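Local coordinates for phytoene synthase (Enterococcus hirae, PDB 5IYS), which probably joins two isoprenoid diphosphates head to head, as dehydrosqualene and phytoene synthases do, and binds a farnesyl thiodiphosphate inhibitor together with magnesium ions, at residues A117-P122 with M180-L185; E123-L128 with K187-R192. All blocks are in the same frame, centred on the assembly; numbering follows the deposited sequence.

Contact 1. Residues A117-P122 with M180-L185; sequences ADFKQP and MGRIYL
Phe119 packs onto the side chains of Arg182 and Tyr184 and contributes 104 Å² to the buried surface, about twice the share of Gln121 or Ile183. With CG anti to the backbone N (chi1 -172°), its ring is laid over the strip 181-185. Arg182 spreads its methylenes across one face, CG standing 4.0 Å from the centroid of the Phe119 ring in a CH-pi contact. Toward Tyr184 the same ring turns its edge: the pair is T-shaped, centroids 4.8 Å apart and planes at 65°, with Phe119 CE1 3.3 Å from Tyr184 CE1. A third partner, Ile183 O, lies near the plane of the phenyl ring, 3.3 Å from Phe119 CZ. Ile183 O has no hydrogen-bond partner in the model and is met by C-H groups, among them that of Gln121 CA at 3.5 Å.

Gln121 is extended, long enough for Gln121 NE2 to reach Leu185 O at 2.8 Å, the donor tilted 33° from the carbonyl plane; on the way its amide passes over Ile183 CG2. Proline suits the next position, its compact ring bringing Pro122 CG against Tyr184 O.

Arginine combines an apolar stem for Phe119 with a charged head. Arg182 NH1 gives Tyr184 OH a hydrogen bond (2.7 Å) lying in the guanidinium plane, while NH2 forms a salt bridge with Asp60, a magnesium ligand. Gly181, in a Schellman motif with positive phi, ends helix 174-179 just before Arg182. The whole is a pairing of two interhelical loops in the all-helical squalene/phytoene synthase fold, beside its aspartate-rich, magnesium-binding site.

Contact 2. Residues E123-L128 with K187-R192; sequences ETRKDL and KEDMTR
Two helix starts meet here, the first turn of helix 125-143 and that of helix 187-193, and Glu123 and Arg125 hold them together. Glu123 works through both its backbone and its side chain. Glu123 O takes the N-H of Glu188 N at 3.1 Å, occupying a first-turn amide that has no acceptor within its own helix. The Glu123 carboxylate runs alongside the extended Lys187, and Glu123 OE2 receives Lys187 NZ at 3.0 Å from above the carboxylate plane, a salt bridge on the exposed surface, where long, flexible chains fit.

The start of helix 125-143 carries a capping box: Thr124 OG1 accepts from Asp127 N at 3.0 Å, and Asp127 OD2 in return takes the Thr124 N-H through its anti lone pair. Threonine suits this N-cap because chi1 of 61° sets the hydroxyl between backbone N and carbonyl carbon, facing the first turn. Glu188 OE1 adds a weak bond from Arg125 N across the contact; a carboxylate near these amides would probably be stabilised by the dipole of helix 125-143.

Deeper in, the bent Arg125 chain crosses Asp189 at about a right angle. Arg125 NE meets the syn lone pair of Asp189 OD2 at 2.6 Å, nearly straight at 170° and in the guanidinium plane, while NH2 reaches OD1 only weakly; the pair gives the buried Asp189 carboxylate a compensating charge. Arg125 NH2 also bonds Ser215 OG of helix 207-227.

Contacts 1 and 2 are successive parts of one interface, their centres 12 Å apart: both runs of chain, 117-128 and 180-192, pass from loop in contact 1 into helix in contact 2. At the joint, Pro122 O lies 3.1 Å from Lys187 N, a probable hydrogen bond that carries the pairing from loop to helix. Packing reinforces it, with Gln121 NE2 3.8 Å from Met190 SD and Leu128 CD2 3.6 Å from Tyr184 O. The roles differ. Contact 1 faces the active site, the Arg182 side chain about 5 Å from a magnesium ion and that of Tyr184 about 5 Å from the bound inhibitor, whereas contact 2 is a surface junction away from those sites.

Contact 1. Residues A117-P122 with M180-L185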
loop_
_atom_site.group_PDB
_atom_site.type_symbol
_atom_site.label_atom_id
_atom_site.label_comp_id
_atom_site.label_asym_id
_atom_site.label_seq_id
_atom_site.Cartn_x
_atom_site.Cartn_y
_atom_site.Cartn_z
ATOM N N ALA A 117 10.954 -12.542 -2.186
ATOM C CA ALA A 117 12.250 -13.027 -1.742
ATOM C C ALA A 117 12.967 -13.855 -2.812
ATOM O O ALA A 117 14.174 -14.065 -2.722
ATOM C CB ALA A 117 12.096 -13.825 -0.473
ATOM N N ASP A 118 12.214 -14.390 -3.769
ATOM C CA ASP A 118 12.780 -15.102 -4.913
ATOM C C ASP A 118 12.180 -14.489 -6.179
ATOM O O ASP A 118 11.236 -15.021 -6.773
ATOM C CB ASP A 118 12.470 -16.603 -4.802
ATOM C CG ASP A 118 12.711 -17.380 -6.103
ATOM O OD1 ASP A 118 13.445 -16.917 -7.014
ATOM O OD2 ASP A 118 12.190 -18.510 -6.193
ATOM N N PHE A 119 12.673 -13.305 -6.531
ATOM C CA PHE A 119 11.945 -12.445 -7.458
ATOM C C PHE A 119 11.869 -13.005 -8.880
ATOM O O PHE A 119 12.892 -13.400 -9.425
ATOM C CB PHE A 119 12.529 -11.030 -7.492
ATOM C CG PHE A 119 11.682 -10.079 -8.284
ATOM C CD1 PHE A 119 10.470 -9.645 -7.776
ATOM C CD2 PHE A 119 11.980 -9.812 -9.609
ATOM C CE1 PHE A 119 9.633 -8.853 -8.531
ATOM C CE2 PHE A 119 11.133 -9.056 -10.371
ATOM C CZ PHE A 119 9.937 -8.611 -9.840
ATOM N N LYS A 120 10.670 -13.041 -9.464
ATOM C CA LYS A 120 10.497 -13.290 -10.897
ATOM C C LYS A 120 9.659 -12.174 -11.503
ATOM O O LYS A 120 8.640 -11.790 -10.934
ATOM C CB LYS A 120 9.763 -14.607 -11.150
ATOM C CG LYS A 120 10.291 -15.808 -10.380
ATOM C CD LYS A 120 11.540 -16.358 -11.018
ATOM C CE LYS A 120 12.071 -17.538 -10.222
ATOM N NZ LYS A 120 13.373 -17.987 -10.785
ATOM N N GLN A 121 10.089 -11.652 -12.647
ATOM C CA GLN A 121 9.285 -10.724 -13.433
ATOM C C GLN A 121 7.954 -11.339 -13.850
ATOM O O GLN A 121 7.933 -12.422 -14.435
ATOM C CB GLN A 121 10.044 -10.323 -14.705
ATOM C CG GLN A 121 9.316 -9.268 -15.526
ATOM C CD GLN A 121 10.009 -8.946 -16.826
ATOM O OE1 GLN A 121 11.044 -9.534 -17.150
ATOM N NE2 GLN A 121 9.410 -8.051 -17.608
ATOM N N PRO A 122 6.842 -10.620 -13.631
ATOM C CA PRO A 122 5.555 -11.120 -14.102
ATOM C C PRO A 122 5.588 -11.348 -15.604
ATOM O O PRO A 122 6.031 -10.461 -16.326
ATOM C CB PRO A 122 4.612 -9.955 -13.808
ATOM C CG PRO A 122 5.476 -8.774 -13.770
ATOM C CD PRO A 122 6.725 -9.260 -13.085
ATOM N N MET A 180 18.124 -2.990 -8.678
ATOM C CA MET A 180 18.092 -3.956 -7.598
ATOM C C MET A 180 17.913 -5.361 -8.142
ATOM O O MET A 180 17.869 -6.314 -7.374
ATOM C CB MET A 180 16.932 -3.659 -6.646
ATOM C CG MET A 180 17.073 -2.378 -5.842
ATOM S SD MET A 180 18.670 -2.205 -5.013
ATOM C CE MET A 180 18.542 -0.516 -4.407
ATOM N N GLY A 181 17.766 -5.481 -9.454
ATOM C CA GLY A 181 17.459 -6.768 -10.066
ATOM C C GLY A 181 15.983 -7.102 -10.220
ATOM O O GLY A 181 15.614 -8.236 -10.566
ATOM N N ARG A 182 15.128 -6.093 -10.071
ATOM C CA ARG A 182 13.708 -6.341 -10.205
ATOM C C ARG A 182 13.069 -5.605 -11.370
ATOM O O ARG A 182 13.183 -4.385 -11.486
ATOM C CB ARG A 182 12.984 -5.999 -8.904
ATOM C CG ARG A 182 13.481 -6.769 -7.690
ATOM C CD ARG A 182 12.445 -6.662 -6.588
ATOM N NE ARG A 182 12.932 -7.216 -5.331
ATOM C CZ ARG A 182 12.251 -7.203 -4.188
ATOM N NH1 ARG A 182 11.008 -6.729 -4.139
ATOM N NH2 ARG A 182 12.811 -7.696 -3.091
ATOM N N ILE A 183 12.274 -6.337 -12.142
ATOM C CA ILE A 183 11.414 -5.721 -13.147
ATOM C C ILE A 183 9.991 -6.140 -12.835
ATOM O O ILE A 183 9.677 -7.326 -12.900
ATOM C CB ILE A 183 11.784 -6.149 -14.594
ATOM C CG1 ILE A 183 13.237 -5.757 -14.902
ATOM C CG2 ILE A 183 10.818 -5.525 -15.613
ATOM C CD1 ILE A 183 13.696 -6.108 -16.326
ATOM N N TYR A 184 9.163 -5.178 -12.431
ATOM C CA TYR A 184 7.730 -5.433 -12.264
ATOM C C TYR A 184 6.903 -5.263 -13.538
ATOM O O TYR A 184 5.794 -5.781 -13.654
ATOM C CB TYR A 184 7.188 -4.539 -11.135
ATOM C CG TYR A 184 7.738 -4.927 -9.778
ATOM C CD1 TYR A 184 7.151 -5.949 -9.034
ATOM C CD2 TYR A 184 8.870 -4.297 -9.258
ATOM C CE1 TYR A 184 7.648 -6.308 -7.808
ATOM C CE2 TYR A 184 9.375 -4.646 -8.021
ATOM C CZ TYR A 184 8.747 -5.645 -7.296
ATOM O OH TYR A 184 9.237 -5.985 -6.052
ATOM N N LEU A 185 7.370 -4.438 -14.463
ATOM C CA LEU A 185 6.685 -4.316 -15.746
ATOM C C LEU A 185 6.609 -5.701 -16.406
ATOM O O LEU A 185 7.495 -6.528 -16.203
ATOM C CB LEU A 185 7.448 -3.349 -16.661
ATOM C CG LEU A 185 7.712 -1.958 -16.085
ATOM C CD1 LEU A 185 8.569 -1.150 -17.068
ATOM C CD2 LEU A 185 6.406 -1.227 -15.767
#

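Contact 2. Residues E123-L128 with K187-R192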
loop_
_atom_site.group_PDB
_atom_site.type_symbol
_atom_site.label_atom_id
_atom_site.label_comp_id
_atom_site.label_asym_id
_atom_site.label_seq_id
_atom_site.Cartn_x
_atom_site.Cartn_y
_atom_site.Cartn_z
ATOM N N GLU A 123 4.992 -12.436 -16.084
ATOM C CA GLU A 123 4.905 -12.643 -17.523
ATOM C C GLU A 123 3.724 -11.884 -18.116
ATOM O O GLU A 123 3.840 -11.250 -19.173
ATOM C CB GLU A 123 4.870 -14.143 -17.867
ATOM C CG GLU A 123 5.634 -15.007 -16.856
ATOM C CD GLU A 123 6.564 -16.037 -17.482
ATOM O OE1 GLU A 123 6.432 -17.233 -17.145
ATOM O OE2 GLU A 123 7.463 -15.654 -18.266
ATOM N N THR A 124 2.619 -11.828 -17.377
ATOM C CA THR A 124 1.419 -11.174 -17.899
ATOM C C THR A 124 0.895 -10.100 -16.927
ATOM O O THR A 124 1.293 -10.088 -15.767
ATOM C CB THR A 124 0.315 -12.215 -18.128
ATOM O OG1 THR A 124 0.008 -12.828 -16.875
ATOM C CG2 THR A 124 0.797 -13.324 -19.077
ATOM N N ARG A 125 -0.070 -9.292 -17.363
ATOM C CA ARG A 125 -0.752 -8.359 -16.471
ATOM C C ARG A 125 -1.618 -9.094 -15.463
ATOM O O ARG A 125 -1.819 -8.624 -14.349
ATOM C CB ARG A 125 -1.618 -7.383 -17.265
ATOM C CG ARG A 125 -0.805 -6.326 -17.991
ATOM C CD ARG A 125 -1.502 -4.976 -18.002
ATOM N NE ARG A 125 -0.767 -3.996 -18.803
ATOM C CZ ARG A 125 -1.263 -2.838 -19.231
ATOM N NH1 ARG A 125 -2.515 -2.493 -18.948
ATOM N NH2 ARG A 125 -0.508 -2.035 -19.973
ATOM N N LYS A 126 -2.149 -10.246 -15.857
ATOM C CA LYS A 126 -2.828 -11.110 -14.893
ATOM C C LYS A 126 -1.904 -11.506 -13.750
ATOM O O LYS A 126 -2.319 -11.525 -12.578
ATOM C CB LYS A 126 -3.346 -12.367 -15.590
ATOM C CG LYS A 126 -4.422 -13.120 -14.822
ATOM C CD LYS A 126 -5.485 -13.636 -15.795
ATOM C CE LYS A 126 -6.253 -14.829 -15.238
ATOM N NZ LYS A 126 -6.914 -15.632 -16.313
ATOM N N ASP A 127 -0.686 -11.909 -14.104
ATOM C CA ASP A 127 0.302 -12.277 -13.093
ATOM C C ASP A 127 0.567 -11.067 -12.193
ATOM O O ASP A 127 0.682 -11.188 -10.966
ATOM C CB ASP A 127 1.629 -12.712 -13.719
ATOM C CG ASP A 127 1.537 -14.052 -14.427
ATOM O OD1 ASP A 127 1.029 -15.015 -13.823
ATOM O OD2 ASP A 127 1.928 -14.124 -15.610
ATOM N N LEU A 128 0.731 -9.913 -12.823
ATOM C CA LEU A 128 1.073 -8.715 -12.063
ATOM C C LEU A 128 -0.104 -8.342 -11.159
ATOM O O LEU A 128 0.094 -7.917 -10.022
ATOM C CB LEU A 128 1.417 -7.539 -12.983
ATOM C CG LEU A 128 1.838 -6.216 -12.307
ATOM C CD1 LEU A 128 2.971 -6.399 -11.283
ATOM C CD2 LEU A 128 2.245 -5.163 -13.335
ATOM N N LYS A 187 6.485 -8.887 -18.948
ATOM C CA LYS A 187 7.060 -9.333 -20.213
ATOM C C LYS A 187 6.175 -9.032 -21.416
ATOM O O LYS A 187 6.631 -8.508 -22.434
ATOM C CB LYS A 187 7.420 -10.807 -20.127
ATOM C CG LYS A 187 8.618 -11.045 -19.245
ATOM C CD LYS A 187 9.088 -12.488 -19.364
ATOM C CE LYS A 187 10.157 -12.812 -18.323
ATOM N NZ LYS A 187 10.158 -14.278 -18.046
ATOM N N GLU A 188 4.878 -9.240 -21.251
ATOM C CA GLU A 188 3.941 -8.989 -22.325
ATOM C C GLU A 188 3.834 -7.521 -22.718
ATOM O O GLU A 188 3.871 -7.188 -23.908
ATOM C CB GLU A 188 2.605 -9.637 -21.989
ATOM C CG GLU A 188 1.369 -8.814 -22.259
ATOM C CD GLU A 188 0.131 -9.538 -21.761
ATOM O OE1 GLU A 188 -0.404 -9.152 -20.694
ATOM O OE2 GLU A 188 -0.217 -10.569 -22.380
ATOM N N ASP A 189 3.845 -6.633 -21.723
ATOM C CA ASP A 189 3.886 -5.201 -21.989
ATOM C C ASP A 189 5.175 -4.746 -22.666
ATOM O O ASP A 189 5.134 -3.970 -23.617
ATOM C CB ASP A 189 3.612 -4.408 -20.710
ATOM C CG ASP A 189 2.132 -4.369 -20.371
ATOM O OD1 ASP A 189 1.343 -4.168 -21.321
ATOM O OD2 ASP A 189 1.763 -4.498 -19.174
ATOM N N MET A 190 6.314 -5.205 -22.160
ATOM C CA MET A 190 7.601 -4.868 -22.758
ATOM C C MET A 190 7.653 -5.244 -24.239
ATOM O O MET A 190 8.088 -4.440 -25.068
ATOM C CB MET A 190 8.707 -5.618 -22.034
ATOM C CG MET A 190 8.540 -5.606 -20.537
ATOM S SD MET A 190 10.044 -4.963 -19.796
ATOM C CE MET A 190 9.783 -3.245 -20.221
ATOM N N THR A 191 7.102 -6.412 -24.563
ATOM C CA THR A 191 6.954 -6.843 -25.954
ATOM C C THR A 191 5.950 -5.993 -26.753
ATOM O O THR A 191 6.273 -5.526 -27.848
ATOM C CB THR A 191 6.611 -8.341 -26.028
ATOM O OG1 THR A 191 7.651 -9.098 -25.392
ATOM C CG2 THR A 191 6.450 -8.795 -27.465
ATOM N N ARG A 192 4.778 -5.722 -26.180
ATOM C CA ARG A 192 3.719 -4.974 -26.864
ATOM C C ARG A 192 4.189 -3.568 -27.255
ATOM O O ARG A 192 3.909 -3.096 -28.368
ATOM C CB ARG A 192 2.441 -4.940 -26.002
ATOM C CG ARG A 192 1.473 -3.785 -26.275
ATOM C CD ARG A 192 0.230 -3.854 -25.381
ATOM N NE ARG A 192 -0.710 -2.761 -25.643
ATOM C CZ ARG A 192 -1.647 -2.354 -24.792
ATOM N NH1 ARG A 192 -1.792 -2.951 -23.613
ATOM N NH2 ARG A 192 -2.420 -1.323 -25.107
#